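Local atomic coordinates of cytochrome c, mono-and diheme variant (Methylophaga aminisulfidivorans MP, PDB entry 7C90), a protein that binds heme c covalently and probably carries electrons in the methanol oxidation system of this marine methylotrophic bacterium. Residues A[38-43]-A[109-114]; A[119-124]-A[143-148]; A[154-159]-A[176-181]. All coordinates share one frame; numbering follows the deposited sequence.

Interaction 1. Residues A[38-43]-A[109-114]; sequences NTVTGD and YTYPKN. With HEC (heme c), chain E.
Thr39 lays its methyl CG2 over one face of the Tyr111 ring, a CH-pi contact with CG2 3.6 Å from the ring centroid and 17° off the ring normal. The methyl faces the ring because it stands anti to the backbone N of Thr39, while OG1 (chi1 -63°) is turned beside that N. The methyl CG2 of Thr110 lies over the opposite face, so the phenol is sandwiched between two threonine methyls, which limits how far it can turn. Val40 adds CG2 obliquely near the hydroxyl, 3.8 Å from Tyr111 OH. Lys113 starts with CG between its backbone N and carbonyl carbon (chi1 68°), and a bend at chi3 then carries NZ to Thr39 OG1. That bond, 2.9 Å between Lys113 NZ and Thr39 OG1, is weak; the stronger partners are Glu122, salt-bridged to the lysine, and the hydroxyl of Thr123, bonded to that of Thr39.

Segment 109-114 belongs to the propionate-binding loop of a c-type cytochrome fold. Heme O1A accepts from Tyr111 N at 3.0 Å and from Asn114 ND2 at 2.7 Å, and O2A accepts from Thr110 N at 2.7 Å. The amide of Asn114 is itself held through OD1 by Thr123. The second propionate meets Tyr111 at the ring edge, O2D lying in the ring plane; Tyr111 OH donates to it, though the modelled 2.3 Å between Tyr111 OH and heme O2D is doubtfully short. Asn38 OD1 accepts from Val40 N, an Asx turn, and from Thr41 N, which makes it an Asx motif, on opposite faces of its amide plane. At the subunit interface, Tyr109 O accepts from Tyr108 OH of the second subunit.

Interaction 2. Residues A[119-124]-A[143-148]; sequences GLFETI and EILHIM. With HEC (heme c), chain E.
Phe121 and Ile144 meet at about a right angle, the isoleucine CG2 coming obliquely to the ring, 3.5 Å from Phe121 CD2. Met148 approaches that ring from its edge: SD lies 5.3 Å from the Phe121 centroid and 81° off the normal, a Met-aromatic contact, and touches Phe121 CB at 3.7 Å. The methionine chain bends at chi3 (57°), folding CE back against the N and CB of Phe121. Leu120 and Met148 reach toward each other tip to tip, Leu120 CD2 lying 3.7 Å from Met148 CG; Ile124 CD1 touches that CG at 3.6 Å. Ile124 and Ile144 slide past one another in opposite directions. Cut back to an alanine, Met148 would probably leave a gap between Leu120, Phe121 and Ile124 and take the sulfur partner from the ring.

The crossing of helices 117-126 and 141-153 belongs to the all-helical c-type cytochrome fold, its apolar interface forming part of the heme-pocket wall: Leu120 CD1 packs 3.4 Å from methyl CMA, and Ile124 CD1 and Ile147 CG2 touch CMB. The segment axes approach to 10.4 Å at 121°. Helix 57-65 backs Leu145 and turns Phe62 against Phe121, and helix 74-87 covers Ile147 through Leu83.

Interaction 3. Residues A[154-159]-A[176-181]; sequences VYWGSA and AEVPED
With chi1 at 62°, Trp156 carries CG between its backbone N and carbonyl carbon, and this brings one face of the indole under Pro179. The proline CD sits 3.2 Å from the centroid of the six-membered ring of Trp156, 12° off the normal, a close CH-pi contact in which the two side chains cross at about a right angle. Val178 keeps CG2 anti to its carbonyl carbon, and that methyl reaches the five-membered part of the indole, 3.8 Å from Trp156 CD1.

Backbone groups join the two loops. Ala176 N donates to Tyr155 O at 2.9 Å with an N-H...O angle of 159°, and a water adds a bridge, donating to Val154 O and to Glu177 O at 2.7 Å each. Tyr155 itself folds back within its own segment: its OH donates to Ser158 O at 2.7 Å, lying in the ring plane at the edge, and Gly157 N rests over the centre of the ring. This is packing of the C-terminal tail on the loop after helix 141-153, apart from the heme-binding residues. Phe182 meets Trp156 edge-to-face, Trp164 does the same to Tyr155, and Trp156 also bonds through its backbone to Gly105 in the sodium-binding loop. The contact thus joins the loop following helix 141-153 to the loop following the short helix 167-171.

From the N terminus, interaction 1 comes first: it ties the N-terminal loop to the propionate-binding loop, closing a span of 65 residues that contains helices 57-65, 74-87 and 89-92. Interaction 2 then closes a much shorter loop of 18 residues, tying helix 117-126 to helix 141-153. Interaction 3 closes a loop of 16 residues around helix 167-171 and ties the C-terminal tail to the loop after helix 141-153. The three follow in series, with neither nesting nor crossing. Interactions 1 and 2 meet at Thr123 and both line the heme. Interactions 1 and 3 meet only by light packing of Tyr109 on Tyr155, whereas interactions 2 and 3 stay about 7 Å apart at their nearest atoms.

Interaction 1. Residues A[38-43]-A[109-114]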
loop_
_atom_site.group_PDB
_atom_site.type_symbol
_atom_site.label_atom_id
_atom_site.label_comp_id
_atom_site.label_asym_id
_atom_site.label_seq_id
_atom_site.Cartn_x
_atom_site.Cartn_y
_atom_site.Cartn_z
ATOM N N ASN A 38 -20.987 2.095 -8.347
ATOM C CA ASN A 38 -19.768 1.793 -7.574
ATOM C C ASN A 38 -19.025 0.603 -8.219
ATOM O O ASN A 38 -19.631 -0.434 -8.511
ATOM C CB ASN A 38 -20.134 1.586 -6.112
ATOM C CG ASN A 38 -18.908 1.377 -5.258
ATOM O OD1 ASN A 38 -18.260 0.341 -5.362
ATOM N ND2 ASN A 38 -18.568 2.369 -4.446
ATOM N N THR A 39 -17.726 0.761 -8.417
ATOM C CA THR A 39 -16.844 -0.179 -9.140
ATOM C C THR A 39 -16.768 -1.533 -8.408
ATOM O O THR A 39 -16.627 -2.564 -9.081
ATOM C CB THR A 39 -15.483 0.507 -9.301
ATOM O OG1 THR A 39 -15.735 1.652 -10.117
ATOM C CG2 THR A 39 -14.453 -0.425 -9.894
ATOM N N VAL A 40 -16.850 -1.529 -7.074
ATOM C CA VAL A 40 -16.693 -2.737 -6.210
ATOM C C VAL A 40 -18.080 -3.271 -5.803
ATOM O O VAL A 40 -18.319 -4.481 -5.969
ATOM C CB VAL A 40 -15.815 -2.418 -4.985
ATOM C CG1 VAL A 40 -15.828 -3.545 -3.963
ATOM C CG2 VAL A 40 -14.397 -2.073 -5.401
ATOM N N THR A 41 -18.962 -2.417 -5.287
ATOM C CA THR A 41 -20.230 -2.846 -4.642
ATOM C C THR A 41 -21.353 -2.950 -5.671
ATOM O O THR A 41 -22.295 -3.613 -5.360
ATOM C CB THR A 41 -20.703 -1.876 -3.562
ATOM O OG1 THR A 41 -21.041 -0.647 -4.222
ATOM C CG2 THR A 41 -19.683 -1.665 -2.470
ATOM N N GLY A 42 -21.267 -2.301 -6.835
ATOM C CA GLY A 42 -22.388 -2.240 -7.785
ATOM C C GLY A 42 -23.510 -1.326 -7.282
ATOM O O GLY A 42 -24.446 -1.113 -8.021
ATOM N N ASP A 43 -23.412 -0.744 -6.088
ATOM C CA ASP A 43 -24.421 0.243 -5.601
ATOM C C ASP A 43 -24.457 1.464 -6.526
ATOM O O ASP A 43 -23.398 1.862 -7.066
ATOM C CB ASP A 43 -24.134 0.748 -4.185
ATOM C CG ASP A 43 -24.268 -0.291 -3.075
ATOM O OD1 ASP A 43 -24.907 -1.355 -3.311
ATOM O OD2 ASP A 43 -23.727 -0.015 -1.972
ATOM N N TYR A 109 -5.918 -3.387 -16.891
ATOM C CA TYR A 109 -6.958 -2.858 -15.964
ATOM C C TYR A 109 -7.256 -3.902 -14.872
ATOM O O TYR A 109 -7.426 -5.102 -15.153
ATOM C CB TYR A 109 -8.227 -2.468 -16.742
ATOM C CG TYR A 109 -8.034 -1.322 -17.703
ATOM C CD1 TYR A 109 -8.117 -0.010 -17.263
ATOM C CD2 TYR A 109 -7.683 -1.539 -19.039
ATOM C CE1 TYR A 109 -7.895 1.060 -18.114
ATOM C CE2 TYR A 109 -7.447 -0.480 -19.906
ATOM C CZ TYR A 109 -7.575 0.827 -19.448
ATOM O OH TYR A 109 -7.333 1.903 -20.265
ATOM N N THR A 110 -7.383 -3.437 -13.640
ATOM C CA THR A 110 -8.009 -4.213 -12.559
ATOM C C THR A 110 -9.506 -4.378 -12.862
ATOM O O THR A 110 -10.036 -5.502 -12.714
ATOM C CB THR A 110 -7.717 -3.543 -11.219
ATOM O OG1 THR A 110 -6.320 -3.251 -11.239
ATOM C CG2 THR A 110 -8.147 -4.397 -10.052
ATOM N N TYR A 111 -10.169 -3.289 -13.251
ATOM C CA TYR A 111 -11.601 -3.238 -13.603
ATOM C C TYR A 111 -11.719 -2.798 -15.054
ATOM O O TYR A 111 -11.335 -1.690 -15.409
ATOM C CB TYR A 111 -12.326 -2.335 -12.609
ATOM C CG TYR A 111 -12.048 -2.636 -11.155
ATOM C CD1 TYR A 111 -12.704 -3.670 -10.508
ATOM C CD2 TYR A 111 -11.138 -1.900 -10.426
ATOM C CE1 TYR A 111 -12.455 -3.965 -9.176
ATOM C CE2 TYR A 111 -10.897 -2.165 -9.086
ATOM C CZ TYR A 111 -11.571 -3.191 -8.454
ATOM O OH TYR A 111 -11.307 -3.489 -7.148
ATOM N N PRO A 112 -12.212 -3.672 -15.962
ATOM C CA PRO A 112 -12.275 -3.349 -17.394
ATOM C C PRO A 112 -13.089 -2.096 -17.785
ATOM O O PRO A 112 -12.736 -1.400 -18.772
ATOM C CB PRO A 112 -12.885 -4.628 -18.023
ATOM C CG PRO A 112 -13.557 -5.373 -16.880
ATOM C CD PRO A 112 -12.746 -5.006 -15.649
ATOM N N LYS A 113 -14.128 -1.755 -17.013
ATOM C CA LYS A 113 -14.929 -0.522 -17.268
ATOM C C LYS A 113 -14.026 0.714 -17.236
ATOM O O LYS A 113 -14.451 1.740 -17.769
ATOM C CB LYS A 113 -16.059 -0.364 -16.244
ATOM C CG LYS A 113 -15.596 -0.058 -14.828
ATOM C CD LYS A 113 -16.774 0.005 -13.860
ATOM C CE LYS A 113 -16.723 1.196 -12.941
ATOM N NZ LYS A 113 -17.901 1.303 -12.044
ATOM N N ASN A 114 -12.844 0.652 -16.606
ATOM C CA ASN A 114 -11.972 1.842 -16.460
ATOM C C ASN A 114 -11.334 2.195 -17.817
ATOM O O ASN A 114 -10.760 3.295 -17.920
ATOM C CB ASN A 114 -10.982 1.710 -15.293
ATOM C CG ASN A 114 -11.696 1.748 -13.954
ATOM O OD1 ASN A 114 -12.700 2.461 -13.803
ATOM N ND2 ASN A 114 -11.207 0.977 -12.984
HETATM FE FE HEC E . -6.345 4.913 -6.981
HETATM C CHA HEC E . -7.183 1.744 -8.035
HETATM C CHB HEC E . -7.362 6.183 -9.920
HETATM C CHC HEC E . -5.978 8.069 -5.679
HETATM C CHD HEC E . -4.679 3.585 -4.321
HETATM N NA HEC E . -7.179 4.076 -8.652
HETATM C C1A HEC E . -7.418 2.816 -8.951
HETATM C C2A HEC E . -8.029 2.578 -10.276
HETATM C C3A HEC E . -8.123 3.920 -10.825
HETATM C C4A HEC E . -7.500 4.745 -9.765
HETATM C CMA HEC E . -8.589 4.409 -12.152
HETATM C CAA HEC E . -8.475 1.304 -10.888
HETATM C CBA HEC E . -7.427 1.038 -11.955
HETATM C CGA HEC E . -7.764 -0.160 -12.780
HETATM O O1A HEC E . -8.950 -0.532 -12.853
HETATM O O2A HEC E . -6.796 -0.777 -13.295
HETATM N NB HEC E . -6.631 6.802 -7.704
HETATM C C1B HEC E . -6.975 7.137 -8.917
HETATM C C2B HEC E . -7.016 8.590 -9.182
HETATM C C3B HEC E . -6.634 9.153 -7.891
HETATM C C4B HEC E . -6.428 7.970 -7.067
HETATM C CMB HEC E . -7.366 9.278 -10.471
HETATM C CAB HEC E . -6.505 10.634 -7.525
HETATM C CBB HEC E . -7.833 11.306 -7.492
HETATM N NC HEC E . -5.474 5.679 -5.306
HETATM C C1C HEC E . -5.471 6.966 -4.929
HETATM C C2C HEC E . -4.786 7.252 -3.656
HETATM C C3C HEC E . -4.402 5.894 -3.255
HETATM C C4C HEC E . -4.857 5.017 -4.323
HETATM C CMC HEC E . -4.615 8.599 -3.043
HETATM C CAC HEC E . -3.573 5.619 -2.026
HETATM C CBC HEC E . -4.154 6.177 -0.757
HETATM N ND HEC E . -5.971 2.989 -6.323
HETATM C C1D HEC E . -5.283 2.635 -5.253
HETATM C C2D HEC E . -5.234 1.209 -4.998
HETATM C C3D HEC E . -5.983 0.639 -6.092
HETATM C C4D HEC E . -6.402 1.844 -6.813
HETATM C CMD HEC E . -4.580 0.540 -3.850
HETATM C CAD HEC E . -6.355 -0.765 -6.338
HETATM C CBD HEC E . -7.775 -0.861 -5.759
HETATM C CGD HEC E . -8.639 -2.001 -6.268
HETATM O O1D HEC E . -8.106 -2.947 -6.872
HETATM O O2D HEC E . -9.880 -2.010 -6.041
#

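Interaction 2. Residues A[119-124]-A[143-148]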
loop_
_atom_site.group_PDB
_atom_site.type_symbol
_atom_site.label_atom_id
_atom_site.label_comp_id
_atom_site.label_asym_id
_atom_site.label_seq_id
_atom_site.Cartn_x
_atom_site.Cartn_y
_atom_site.Cartn_z
ATOM N N GLY A 119 -16.854 4.547 -16.618
ATOM C CA GLY A 119 -16.296 3.661 -15.580
ATOM C C GLY A 119 -15.204 4.352 -14.772
ATOM O O GLY A 119 -15.215 4.241 -13.546
ATOM N N LEU A 120 -14.289 5.056 -15.433
ATOM C CA LEU A 120 -13.156 5.756 -14.782
ATOM C C LEU A 120 -13.704 6.760 -13.777
ATOM O O LEU A 120 -13.169 6.806 -12.655
ATOM C CB LEU A 120 -12.301 6.463 -15.835
ATOM C CG LEU A 120 -11.041 7.155 -15.319
ATOM C CD1 LEU A 120 -10.175 6.223 -14.502
ATOM C CD2 LEU A 120 -10.262 7.734 -16.492
ATOM N N PHE A 121 -14.686 7.570 -14.177
ATOM C CA PHE A 121 -15.310 8.555 -13.262
ATOM C C PHE A 121 -15.878 7.768 -12.054
ATOM O O PHE A 121 -15.584 8.121 -10.908
ATOM C CB PHE A 121 -16.375 9.381 -13.975
ATOM C CG PHE A 121 -17.047 10.367 -13.068
ATOM C CD1 PHE A 121 -18.154 9.997 -12.309
ATOM C CD2 PHE A 121 -16.564 11.654 -12.945
ATOM C CE1 PHE A 121 -18.744 10.893 -11.430
ATOM C CE2 PHE A 121 -17.175 12.557 -12.081
ATOM C CZ PHE A 121 -18.257 12.172 -11.331
ATOM N N GLU A 122 -16.579 6.655 -12.290
ATOM C CA GLU A 122 -17.199 5.874 -11.172
ATOM C C GLU A 122 -16.113 5.442 -10.204
ATOM O O GLU A 122 -16.358 5.543 -9.006
ATOM C CB GLU A 122 -17.994 4.661 -11.659
ATOM C CG GLU A 122 -19.212 5.085 -12.441
ATOM C CD GLU A 122 -19.797 4.029 -13.371
ATOM O OE1 GLU A 122 -19.050 3.102 -13.780
ATOM O OE2 GLU A 122 -20.997 4.149 -13.706
ATOM N N THR A 123 -14.973 4.969 -10.703
ATOM C CA THR A 123 -13.911 4.401 -9.847
ATOM C C THR A 123 -13.368 5.559 -8.994
ATOM O O THR A 123 -13.169 5.393 -7.784
ATOM C CB THR A 123 -12.864 3.664 -10.686
ATOM O OG1 THR A 123 -13.451 2.531 -11.318
ATOM C CG2 THR A 123 -11.667 3.238 -9.865
ATOM N N ILE A 124 -13.141 6.713 -9.590
ATOM C CA ILE A 124 -12.572 7.875 -8.857
ATOM C C ILE A 124 -13.627 8.401 -7.888
ATOM O O ILE A 124 -13.300 8.594 -6.672
ATOM C CB ILE A 124 -12.068 8.964 -9.819
ATOM C CG1 ILE A 124 -10.955 8.407 -10.713
ATOM C CG2 ILE A 124 -11.602 10.176 -9.032
ATOM C CD1 ILE A 124 -10.613 9.291 -11.915
ATOM N N GLU A 143 -13.218 18.784 -11.261
ATOM C CA GLU A 143 -11.806 18.458 -10.966
ATOM C C GLU A 143 -11.521 17.005 -11.344
ATOM O O GLU A 143 -10.476 16.728 -11.921
ATOM C CB GLU A 143 -11.487 18.740 -9.505
ATOM C CG GLU A 143 -11.417 20.214 -9.182
ATOM C CD GLU A 143 -11.253 20.492 -7.691
ATOM O OE1 GLU A 143 -11.865 19.757 -6.835
ATOM O OE2 GLU A 143 -10.501 21.432 -7.379
ATOM N N ILE A 144 -12.449 16.103 -11.077
ATOM C CA ILE A 144 -12.290 14.673 -11.469
ATOM C C ILE A 144 -12.163 14.581 -12.993
ATOM O O ILE A 144 -11.262 13.872 -13.470
ATOM C CB ILE A 144 -13.436 13.831 -10.886
ATOM C CG1 ILE A 144 -13.300 13.728 -9.363
ATOM C CG2 ILE A 144 -13.505 12.447 -11.531
ATOM C CD1 ILE A 144 -14.542 13.178 -8.674
ATOM N N LEU A 145 -12.984 15.300 -13.749
ATOM C CA LEU A 145 -12.918 15.236 -15.236
ATOM C C LEU A 145 -11.579 15.813 -15.731
ATOM O O LEU A 145 -11.040 15.305 -16.698
ATOM C CB LEU A 145 -14.102 15.993 -15.840
ATOM C CG LEU A 145 -15.471 15.421 -15.508
ATOM C CD1 LEU A 145 -16.575 16.325 -16.035
ATOM C CD2 LEU A 145 -15.597 14.034 -16.095
ATOM N N HIS A 146 -11.053 16.849 -15.094
ATOM C CA HIS A 146 -9.700 17.390 -15.399
ATOM C C HIS A 146 -8.652 16.295 -15.211
ATOM O O HIS A 146 -7.811 16.053 -16.120
ATOM C CB HIS A 146 -9.418 18.608 -14.522
ATOM C CG HIS A 146 -10.028 19.855 -15.055
ATOM N ND1 HIS A 146 -11.251 20.301 -14.681
ATOM C CD2 HIS A 146 -9.561 20.747 -15.946
ATOM C CE1 HIS A 146 -11.505 21.452 -15.274
ATOM N NE2 HIS A 146 -10.487 21.739 -16.076
ATOM N N ILE A 147 -8.699 15.630 -14.061
ATOM C CA ILE A 147 -7.717 14.556 -13.731
ATOM C C ILE A 147 -7.865 13.460 -14.768
ATOM O O ILE A 147 -6.856 12.891 -15.188
ATOM C CB ILE A 147 -7.920 14.041 -12.290
ATOM C CG1 ILE A 147 -7.558 15.123 -11.264
ATOM C CG2 ILE A 147 -7.138 12.753 -12.072
ATOM C CD1 ILE A 147 -7.828 14.730 -9.819
ATOM N N MET A 148 -9.104 13.104 -15.095
ATOM C CA MET A 148 -9.366 12.037 -16.094
ATOM C C MET A 148 -8.771 12.424 -17.455
ATOM O O MET A 148 -8.076 11.566 -18.053
ATOM C CB MET A 148 -10.850 11.753 -16.228
ATOM C CG MET A 148 -11.363 10.941 -15.047
ATOM S SD MET A 148 -13.170 10.985 -14.960
ATOM C CE MET A 148 -13.664 10.355 -16.553
HETATM FE FE HEC E . -6.345 4.913 -6.981
HETATM C CHA HEC E . -7.183 1.744 -8.035
HETATM C CHB HEC E . -7.362 6.183 -9.920
HETATM C CHC HEC E . -5.978 8.069 -5.679
HETATM C CHD HEC E . -4.679 3.585 -4.321
HETATM N NA HEC E . -7.179 4.076 -8.652
HETATM C C1A HEC E . -7.418 2.816 -8.951
HETATM C C2A HEC E . -8.029 2.578 -10.276
HETATM C C3A HEC E . -8.123 3.920 -10.825
HETATM C C4A HEC E . -7.500 4.745 -9.765
HETATM C CMA HEC E . -8.589 4.409 -12.152
HETATM C CAA HEC E . -8.475 1.304 -10.888
HETATM C CBA HEC E . -7.427 1.038 -11.955
HETATM C CGA HEC E . -7.764 -0.160 -12.780
HETATM O O1A HEC E . -8.950 -0.532 -12.853
HETATM O O2A HEC E . -6.796 -0.777 -13.295
HETATM N NB HEC E . -6.631 6.802 -7.704
HETATM C C1B HEC E . -6.975 7.137 -8.917
HETATM C C2B HEC E . -7.016 8.590 -9.182
HETATM C C3B HEC E . -6.634 9.153 -7.891
HETATM C C4B HEC E . -6.428 7.970 -7.067
HETATM C CMB HEC E . -7.366 9.278 -10.471
HETATM C CAB HEC E . -6.505 10.634 -7.525
HETATM C CBB HEC E . -7.833 11.306 -7.492
HETATM N NC HEC E . -5.474 5.679 -5.306
HETATM C C1C HEC E . -5.471 6.966 -4.929
HETATM C C2C HEC E . -4.786 7.252 -3.656
HETATM C C3C HEC E . -4.402 5.894 -3.255
HETATM C C4C HEC E . -4.857 5.017 -4.323
HETATM C CMC HEC E . -4.615 8.599 -3.043
HETATM C CAC HEC E . -3.573 5.619 -2.026
HETATM C CBC HEC E . -4.154 6.177 -0.757
HETATM N ND HEC E . -5.971 2.989 -6.323
HETATM C C1D HEC E . -5.283 2.635 -5.253
HETATM C C2D HEC E . -5.234 1.209 -4.998
HETATM C C3D HEC E . -5.983 0.639 -6.092
HETATM C C4D HEC E . -6.402 1.844 -6.813
HETATM C CMD HEC E . -4.580 0.540 -3.850
HETATM C CAD HEC E . -6.355 -0.765 -6.338
HETATM C CBD HEC E . -7.775 -0.861 -5.759
HETATM C CGD HEC E . -8.639 -2.001 -6.268
HETATM O O1D HEC E . -8.106 -2.947 -6.872
HETATM O O2D HEC E . -9.880 -2.010 -6.041
#

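Interaction 3. Residues A[154-159]-A[176-181]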
loop_
_atom_site.group_PDB
_atom_site.type_symbol
_atom_site.label_atom_id
_atom_site.label_comp_id
_atom_site.label_asym_id
_atom_site.label_seq_id
_atom_site.Cartn_x
_atom_site.Cartn_y
_atom_site.Cartn_z
ATOM N N VAL A 154 -1.679 10.773 -21.042
ATOM C CA VAL A 154 -0.334 10.163 -20.795
ATOM C C VAL A 154 -0.362 8.687 -21.160
ATOM O O VAL A 154 0.664 8.063 -21.024
ATOM C CB VAL A 154 0.165 10.398 -19.364
ATOM C CG1 VAL A 154 0.478 11.863 -19.169
ATOM C CG2 VAL A 154 -0.801 9.900 -18.286
ATOM N N TYR A 155 -1.486 8.190 -21.683
ATOM C CA TYR A 155 -1.674 6.772 -22.089
ATOM C C TYR A 155 -0.599 6.344 -23.081
ATOM O O TYR A 155 -0.394 7.079 -24.070
ATOM C CB TYR A 155 -3.008 6.618 -22.810
ATOM C CG TYR A 155 -3.429 5.226 -23.183
ATOM C CD1 TYR A 155 -3.756 4.276 -22.224
ATOM C CD2 TYR A 155 -3.626 4.896 -24.511
ATOM C CE1 TYR A 155 -4.189 3.010 -22.586
ATOM C CE2 TYR A 155 -4.083 3.646 -24.886
ATOM C CZ TYR A 155 -4.402 2.713 -23.925
ATOM O OH TYR A 155 -4.888 1.499 -24.319
ATOM N N TRP A 156 -0.038 5.153 -22.863
ATOM C CA TRP A 156 1.068 4.544 -23.649
ATOM C C TRP A 156 0.652 3.149 -24.096
ATOM O O TRP A 156 1.511 2.414 -24.548
ATOM C CB TRP A 156 2.383 4.516 -22.839
ATOM C CG TRP A 156 2.346 3.711 -21.577
ATOM C CD1 TRP A 156 2.333 2.353 -21.462
ATOM C CD2 TRP A 156 2.271 4.226 -20.238
ATOM N NE1 TRP A 156 2.269 1.988 -20.144
ATOM C CE2 TRP A 156 2.228 3.118 -19.372
ATOM C CE3 TRP A 156 2.215 5.508 -19.694
ATOM C CZ2 TRP A 156 2.156 3.261 -17.987
ATOM C CZ3 TRP A 156 2.124 5.651 -18.330
ATOM C CH2 TRP A 156 2.099 4.538 -17.492
ATOM N N GLY A 157 -0.612 2.773 -23.898
ATOM C CA GLY A 157 -1.141 1.480 -24.349
ATOM C C GLY A 157 -1.577 1.526 -25.812
ATOM O O GLY A 157 -1.288 2.512 -26.498
ATOM N N SER A 158 -2.256 0.488 -26.262
ATOM C CA SER A 158 -2.687 0.306 -27.668
ATOM C C SER A 158 -3.978 1.094 -27.915
ATOM O O SER A 158 -4.806 1.196 -26.989
ATOM C CB SER A 158 -2.863 -1.151 -27.974
ATOM O OG SER A 158 -4.090 -1.618 -27.436
ATOM N N ALA A 159 -4.145 1.624 -29.124
ATOM C CA ALA A 159 -5.345 2.381 -29.551
ATOM C C ALA A 159 -6.561 1.453 -29.528
ATOM O O ALA A 159 -7.676 1.936 -29.297
ATOM C CB ALA A 159 -5.132 2.946 -30.934
ATOM N N ALA A 176 1.735 7.594 -25.937
ATOM C CA ALA A 176 2.656 8.527 -25.251
ATOM C C ALA A 176 3.882 7.740 -24.768
ATOM O O ALA A 176 3.927 6.495 -24.961
ATOM C CB ALA A 176 1.971 9.255 -24.125
ATOM N N GLU A 177 4.833 8.463 -24.179
ATOM C CA GLU A 177 6.124 7.937 -23.655
ATOM C C GLU A 177 5.808 6.991 -22.498
ATOM O O GLU A 177 5.115 7.428 -21.548
ATOM C CB GLU A 177 7.027 9.075 -23.154
ATOM C CG GLU A 177 7.239 10.218 -24.153
ATOM C CD GLU A 177 6.054 11.154 -24.375
ATOM O OE1 GLU A 177 4.984 10.926 -23.755
ATOM O OE2 GLU A 177 6.194 12.102 -25.183
ATOM N N VAL A 178 6.245 5.739 -22.602
ATOM C CA VAL A 178 6.252 4.773 -21.471
ATOM C C VAL A 178 7.149 5.335 -20.369
ATOM O O VAL A 178 8.224 5.873 -20.641
ATOM C CB VAL A 178 6.723 3.381 -21.917
ATOM C CG1 VAL A 178 6.855 2.448 -20.730
ATOM C CG2 VAL A 178 5.796 2.788 -22.968
ATOM N N PRO A 179 6.718 5.297 -19.089
ATOM C CA PRO A 179 7.631 5.547 -17.978
ATOM C C PRO A 179 8.588 4.353 -17.829
ATOM O O PRO A 179 8.165 3.220 -18.031
ATOM C CB PRO A 179 6.705 5.730 -16.765
ATOM C CG PRO A 179 5.337 5.952 -17.372
ATOM C CD PRO A 179 5.338 5.111 -18.631
ATOM N N GLU A 180 9.850 4.662 -17.520
ATOM C CA GLU A 180 10.943 3.710 -17.171
ATOM C C GLU A 180 10.415 2.643 -16.199
ATOM O O GLU A 180 10.564 1.434 -16.498
ATOM C CB GLU A 180 12.116 4.460 -16.527
ATOM C CG GLU A 180 12.454 5.794 -17.184
ATOM C CD GLU A 180 11.640 6.983 -16.689
ATOM O OE1 GLU A 180 10.726 7.435 -17.426
ATOM O OE2 GLU A 180 11.915 7.453 -15.564
ATOM N N ASP A 181 9.771 3.084 -15.109
ATOM C CA ASP A 181 9.460 2.259 -13.909
ATOM C C ASP A 181 8.327 1.268 -14.203
ATOM O O ASP A 181 8.102 0.389 -13.347
ATOM C CB ASP A 181 9.105 3.122 -12.696
ATOM C CG ASP A 181 9.774 4.485 -12.685
ATOM O OD1 ASP A 181 9.709 5.178 -13.731
ATOM O OD2 ASP A 181 10.355 4.842 -11.639
HETATM O O HOH W 1 3.148 9.002 -20.602
#